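Local coordinates for cerato-platanin-like protein (Moniliophthora perniciosa, PDB 3SUM) that is of unknown function but belongs to the cerato-platanins, small fungal proteins built on a double-psi beta-barrel, at residues S62-T76 against A112-C125. Sequence-based numbering, arbitrary orientation.
Sequences SCWKLRYKGNHAFVT and AQLFSAYQVDGSCC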
loop_
_atom_site.group_PDB
_atom_site.type_symbol
_atom_site.label_atom_id
_atom_site.label_comp_id
_atom_site.label_asym_id
_atom_site.label_seq_id
_atom_site.Cartn_x
_atom_site.Cartn_y
_atom_site.Cartn_z
ATOM N N SER A 62 -4.768 0.300 6.953
ATOM C CA SER A 62 -3.577 0.372 7.817
ATOM C C SER A 62 -2.364 0.753 6.993
ATOM O O SER A 62 -2.353 0.618 5.774
ATOM C CB SER A 62 -3.271 -0.928 8.561
ATOM O OG SER A 62 -3.271 -2.028 7.661
ATOM N N CYS A 63 -1.326 1.116 7.707
ATOM C CA CYS A 63 -0.092 1.628 7.046
ATOM C C CYS A 63 0.982 0.669 7.363
ATOM O O CYS A 63 1.170 0.340 8.542
ATOM C CB CYS A 63 0.201 2.947 7.664
ATOM S SG CYS A 63 1.627 3.730 6.835
ATOM N N TRP A 64 1.744 0.222 6.355
ATOM C CA TRP A 64 2.756 -0.810 6.571
ATOM C C TRP A 64 4.074 -0.365 5.987
ATOM O O TRP A 64 4.112 0.212 4.930
ATOM C CB TRP A 64 2.367 -2.126 5.890
ATOM C CG TRP A 64 1.318 -2.799 6.687
ATOM C CD1 TRP A 64 0.075 -2.371 6.856
ATOM C CD2 TRP A 64 1.456 -4.009 7.434
ATOM N NE1 TRP A 64 -0.594 -3.216 7.685
ATOM C CE2 TRP A 64 0.243 -4.225 8.076
ATOM C CE3 TRP A 64 2.506 -4.939 7.601
ATOM C CZ2 TRP A 64 -0.013 -5.354 8.900
ATOM C CZ3 TRP A 64 2.268 -6.083 8.452
ATOM C CH2 TRP A 64 1.005 -6.277 9.069
ATOM N N LYS A 65 5.137 -0.597 6.728
ATOM C CA LYS A 65 6.434 -0.318 6.181
ATOM C C LYS A 65 6.973 -1.592 5.561
ATOM O O LYS A 65 7.056 -2.637 6.227
ATOM C CB LYS A 65 7.375 0.103 7.320
ATOM C CG LYS A 65 8.695 0.549 6.644
ATOM C CD LYS A 65 9.684 1.068 7.683
ATOM C CE LYS A 65 10.698 0.022 8.066
ATOM N NZ LYS A 65 11.851 0.692 8.795
ATOM N N LEU A 66 7.390 -1.541 4.297
ATOM C CA LEU A 66 7.868 -2.736 3.627
ATOM C C LEU A 66 9.361 -2.513 3.374
ATOM O O LEU A 66 9.771 -1.369 3.077
ATOM C CB LEU A 66 7.201 -2.900 2.249
ATOM C CG LEU A 66 5.674 -2.831 2.162
ATOM C CD1 LEU A 66 5.154 -3.132 0.766
ATOM C CD2 LEU A 66 5.098 -3.818 3.263
ATOM N N ARG A 67 10.162 -3.565 3.498
ATOM C CA ARG A 67 11.588 -3.440 3.109
ATOM C C ARG A 67 11.930 -4.491 2.069
ATOM O O ARG A 67 11.495 -5.659 2.160
ATOM C CB ARG A 67 12.539 -3.677 4.308
ATOM C CG ARG A 67 12.513 -2.609 5.412
ATOM C CD ARG A 67 13.623 -2.979 6.485
ATOM N NE ARG A 67 13.952 -1.894 7.426
ATOM C CZ ARG A 67 14.775 -0.862 7.171
ATOM N NH1 ARG A 67 15.345 -0.713 5.978
ATOM N NH2 ARG A 67 15.047 0.036 8.119
ATOM N N TYR A 68 12.673 -4.070 1.059
ATOM C CA TYR A 68 13.312 -4.981 0.134
ATOM C C TYR A 68 14.755 -4.533 0.031
ATOM O O TYR A 68 15.022 -3.358 -0.325
ATOM C CB TYR A 68 12.656 -4.867 -1.236
ATOM C CG TYR A 68 13.274 -5.790 -2.237
ATOM C CD1 TYR A 68 12.817 -7.124 -2.347
ATOM C CD2 TYR A 68 14.233 -5.307 -3.147
ATOM C CE1 TYR A 68 13.354 -7.978 -3.293
ATOM C CE2 TYR A 68 14.769 -6.136 -4.111
ATOM C CZ TYR A 68 14.312 -7.455 -4.215
ATOM O OH TYR A 68 14.873 -8.303 -5.178
ATOM N N LYS A 69 15.677 -5.456 0.332
ATOM C CA LYS A 69 17.090 -5.145 0.337
ATOM C C LYS A 69 17.280 -3.825 1.093
ATOM O O LYS A 69 16.914 -3.761 2.286
ATOM C CB LYS A 69 17.672 -5.249 -1.062
ATOM C CG LYS A 69 17.622 -6.724 -1.577
ATOM C CD LYS A 69 18.260 -6.807 -2.935
ATOM C CE LYS A 69 18.229 -8.320 -3.418
ATOM N NZ LYS A 69 18.980 -8.591 -4.724
ATOM N N GLY A 70 17.864 -2.816 0.469
ATOM C CA GLY A 70 18.113 -1.558 1.170
ATOM C C GLY A 70 17.042 -0.490 0.926
ATOM O O GLY A 70 17.281 0.685 1.198
ATOM N N ASN A 71 15.893 -0.882 0.381
ATOM C CA ASN A 71 14.781 0.036 0.093
ATOM C C ASN A 71 13.651 -0.181 1.086
ATOM O O ASN A 71 13.487 -1.271 1.638
ATOM C CB ASN A 71 14.226 -0.196 -1.290
ATOM C CG ASN A 71 15.321 -0.171 -2.373
ATOM O OD1 ASN A 71 16.342 0.483 -2.228
ATOM N ND2 ASN A 71 15.110 -0.911 -3.424
ATOM N N HIS A 72 12.843 0.835 1.269
ATOM C CA HIS A 72 11.634 0.655 2.049
ATOM C C HIS A 72 10.564 1.584 1.510
ATOM O O HIS A 72 10.835 2.510 0.718
ATOM C CB HIS A 72 11.894 0.899 3.541
ATOM C CG HIS A 72 12.194 2.336 3.890
ATOM N ND1 HIS A 72 13.471 2.872 3.781
ATOM C CD2 HIS A 72 11.409 3.328 4.384
ATOM C CE1 HIS A 72 13.453 4.133 4.184
ATOM N NE2 HIS A 72 12.211 4.440 4.540
ATOM N N ALA A 73 9.319 1.285 1.865
ATOM C CA ALA A 73 8.234 2.126 1.486
ATOM C C ALA A 73 7.143 2.021 2.516
ATOM O O ALA A 73 7.031 0.995 3.205
ATOM C CB ALA A 73 7.672 1.701 0.058
ATOM N N PHE A 74 6.308 3.041 2.567
ATOM C CA PHE A 74 5.163 2.999 3.414
ATOM C C PHE A 74 3.910 2.889 2.574
ATOM O O PHE A 74 3.676 3.666 1.650
ATOM C CB PHE A 74 5.089 4.271 4.304
ATOM C CG PHE A 74 6.212 4.364 5.267
ATOM C CD1 PHE A 74 6.193 3.660 6.494
ATOM C CD2 PHE A 74 7.301 5.234 4.988
ATOM C CE1 PHE A 74 7.203 3.802 7.408
ATOM C CE2 PHE A 74 8.335 5.362 5.932
ATOM C CZ PHE A 74 8.277 4.621 7.128
ATOM N N VAL A 75 3.104 1.867 2.871
ATOM C CA VAL A 75 1.996 1.574 1.997
ATOM C C VAL A 75 0.678 1.517 2.764
ATOM O O VAL A 75 0.683 1.160 3.900
ATOM C CB VAL A 75 2.224 0.246 1.225
ATOM C CG1 VAL A 75 3.567 0.272 0.450
ATOM C CG2 VAL A 75 2.283 -0.985 2.151
ATOM N N THR A 76 -0.452 1.893 2.093
ATOM C CA THR A 76 -1.713 1.826 2.716
ATOM C C THR A 76 -2.390 0.591 2.195
ATOM O O THR A 76 -2.418 0.347 0.991
ATOM C CB THR A 76 -2.511 3.067 2.339
ATOM O OG1 THR A 76 -1.734 4.192 2.750
ATOM C CG2 THR A 76 -3.859 3.133 3.135
ATOM N N ALA A 112 8.278 -10.508 -5.716
ATOM C CA ALA A 112 9.535 -10.330 -4.937
ATOM C C ALA A 112 9.235 -10.723 -3.491
ATOM O O ALA A 112 8.151 -10.484 -2.997
ATOM C CB ALA A 112 9.968 -8.815 -4.994
ATOM N N GLN A 113 10.226 -11.280 -2.803
ATOM C CA GLN A 113 10.055 -11.556 -1.401
ATOM C C GLN A 113 10.583 -10.339 -0.666
ATOM O O GLN A 113 11.608 -9.786 -1.085
ATOM C CB GLN A 113 10.845 -12.794 -1.063
ATOM C CG GLN A 113 10.571 -13.806 -2.132
ATOM C CD GLN A 113 10.688 -15.165 -1.613
ATOM O OE1 GLN A 113 10.238 -15.441 -0.480
ATOM N NE2 GLN A 113 11.316 -16.050 -2.424
ATOM N N LEU A 114 9.848 -9.936 0.384
ATOM C CA LEU A 114 10.231 -8.784 1.194
ATOM C C LEU A 114 11.150 -9.178 2.266
ATOM O O LEU A 114 11.041 -10.275 2.763
ATOM C CB LEU A 114 9.030 -8.113 1.797
ATOM C CG LEU A 114 8.094 -7.550 0.746
ATOM C CD1 LEU A 114 6.895 -6.880 1.522
ATOM C CD2 LEU A 114 8.801 -6.499 -0.163
ATOM N N PHE A 115 12.063 -8.274 2.653
ATOM C CA PHE A 115 12.830 -8.500 3.880
ATOM C C PHE A 115 11.927 -8.492 5.101
ATOM O O PHE A 115 12.071 -9.350 5.991
ATOM C CB PHE A 115 13.906 -7.415 4.085
ATOM C CG PHE A 115 14.658 -7.626 5.343
ATOM C CD1 PHE A 115 14.308 -6.939 6.479
ATOM C CD2 PHE A 115 15.610 -8.635 5.416
ATOM C CE1 PHE A 115 14.919 -7.147 7.667
ATOM C CE2 PHE A 115 16.284 -8.850 6.632
ATOM C CZ PHE A 115 15.911 -8.134 7.755
ATOM N N SER A 116 10.961 -7.552 5.154
ATOM C CA SER A 116 10.119 -7.462 6.341
ATOM C C SER A 116 8.933 -6.616 5.948
ATOM O O SER A 116 9.015 -5.874 4.950
ATOM C CB SER A 116 10.845 -6.751 7.482
ATOM O OG SER A 116 11.226 -5.429 7.041
ATOM N N ALA A 117 7.870 -6.705 6.733
ATOM C CA ALA A 117 6.712 -5.827 6.605
ATOM C C ALA A 117 6.136 -5.770 7.976
ATOM O O ALA A 117 5.938 -6.831 8.614
ATOM C CB ALA A 117 5.642 -6.437 5.660
ATOM N N TYR A 118 5.845 -4.561 8.454
ATOM C CA TYR A 118 5.135 -4.436 9.722
ATOM C C TYR A 118 4.347 -3.155 9.718
ATOM O O TYR A 118 4.698 -2.193 8.987
ATOM C CB TYR A 118 6.114 -4.458 10.907
ATOM C CG TYR A 118 7.255 -3.470 10.901
ATOM C CD1 TYR A 118 8.509 -3.831 10.423
ATOM C CD2 TYR A 118 7.092 -2.192 11.415
ATOM C CE1 TYR A 118 9.590 -2.921 10.436
ATOM C CE2 TYR A 118 8.173 -1.293 11.489
ATOM C CZ TYR A 118 9.385 -1.662 10.991
ATOM O OH TYR A 118 10.393 -0.757 11.081
ATOM N N GLN A 119 3.291 -3.130 10.521
ATOM C CA GLN A 119 2.427 -1.997 10.510
ATOM C C GLN A 119 3.085 -0.932 11.323
ATOM O O GLN A 119 3.840 -1.215 12.281
ATOM C CB GLN A 119 1.122 -2.345 11.156
ATOM C CG GLN A 119 0.101 -1.244 11.167
ATOM C CD GLN A 119 -1.204 -1.744 11.781
ATOM O OE1 GLN A 119 -1.289 -2.887 12.174
ATOM N NE2 GLN A 119 -2.196 -0.935 11.793
ATOM N N VAL A 120 2.832 0.298 10.882
ATOM C CA VAL A 120 3.344 1.489 11.507
ATOM C C VAL A 120 2.191 2.447 11.690
ATOM O O VAL A 120 1.085 2.261 11.140
ATOM C CB VAL A 120 4.446 2.151 10.675
ATOM C CG1 VAL A 120 5.677 1.207 10.514
ATOM C CG2 VAL A 120 3.901 2.528 9.234
ATOM N N ASP A 121 2.452 3.531 12.398
ATOM C CA ASP A 121 1.422 4.547 12.554
ATOM C C ASP A 121 0.923 5.069 11.232
ATOM O O ASP A 121 1.695 5.230 10.269
ATOM C CB ASP A 121 1.972 5.719 13.406
ATOM C CG ASP A 121 0.862 6.671 13.776
ATOM O OD1 ASP A 121 0.745 7.739 13.102
ATOM O OD2 ASP A 121 0.081 6.287 14.674
ATOM N N GLY A 122 -0.377 5.368 11.170
ATOM C CA GLY A 122 -0.953 5.862 9.908
ATOM C C GLY A 122 -0.339 7.189 9.425
ATOM O O GLY A 122 -0.405 7.497 8.245
ATOM N N SER A 123 0.268 7.971 10.312
ATOM C CA SER A 123 0.894 9.243 9.814
ATOM C C SER A 123 1.982 8.949 8.792
ATOM O O SER A 123 2.210 9.715 7.860
ATOM C CB SER A 123 1.477 10.029 11.016
ATOM O OG SER A 123 2.405 9.160 11.631
ATOM N N CYS A 124 2.613 7.773 8.871
ATOM C CA CYS A 124 3.570 7.409 7.854
ATOM C C CYS A 124 2.932 7.275 6.485
ATOM O O CYS A 124 3.608 7.295 5.468
ATOM C CB CYS A 124 4.278 6.066 8.233
ATOM S SG CYS A 124 5.145 6.204 9.778
ATOM N N CYS A 125 1.620 7.021 6.456
ATOM C CA CYS A 125 0.889 6.927 5.184
ATOM C C CYS A 125 -0.011 8.202 4.993
ATOM O O CYS A 125 -1.033 8.142 4.331
ATOM C CB CYS A 125 0.003 5.672 5.177
ATOM S SG CYS A 125 0.999 4.170 4.973
HETATM O O HOH W 1 -3.240 -4.131 10.213
HETATM O O HOH W 2 -1.485 1.580 10.481
HETATM O O HOH W 3 9.518 -3.319 7.288
HETATM O O HOH W 4 -3.035 6.438 3.585
#
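Lys65 O is gripped twice, by Tyr118 N at 3.2 Å and by a water at 2.8 Å that also binds Ser116 OG. In return Lys65 N reaches Tyr118 O at 2.8 Å, so the two form an antiparallel hydrogen-bonded pair between strands 63-68 and 116-120. Their side chains run alongside each other, Lys65 CE lying 3.6 Å from Tyr118 CZ. Lys65 NZ bonds Tyr118 OH only weakly; its stronger partner is the C-terminal carboxylate of Pro136, whose O also bonds Tyr118 OH. Toward Tyr68 comes a classic beta bulge, Phe115 and Ser116 both facing Arg67, with Phe115 N 2.7 Å from Arg67 O.

On the other side of the sheet, the Trp64 indole lies across the 118-119 backbone, and Gln119 CB sits over its five-membered ring, 4.0 Å from the centroid. Trp64 NE1 donates in the ring plane to Ser62 OG, itself bonded to Glu59 O, which helps set the indole's rotation. Gln119 CG stands anti to the backbone N (chi1 -178°), and the extended chain carries NE2 to a water shared with Cys63 N and Val120 O. Past strand 116-120, the Cys63-Cys125 disulfide ties the residue after 3-10 segment 122-124 to the hairpin, and Cys124 CB makes a CH-pi contact over one Phe74 face. Backbone bonds and bridging waters thus hold edge strand 116-120 to its neighbour, and the disulfide makes the link covalent.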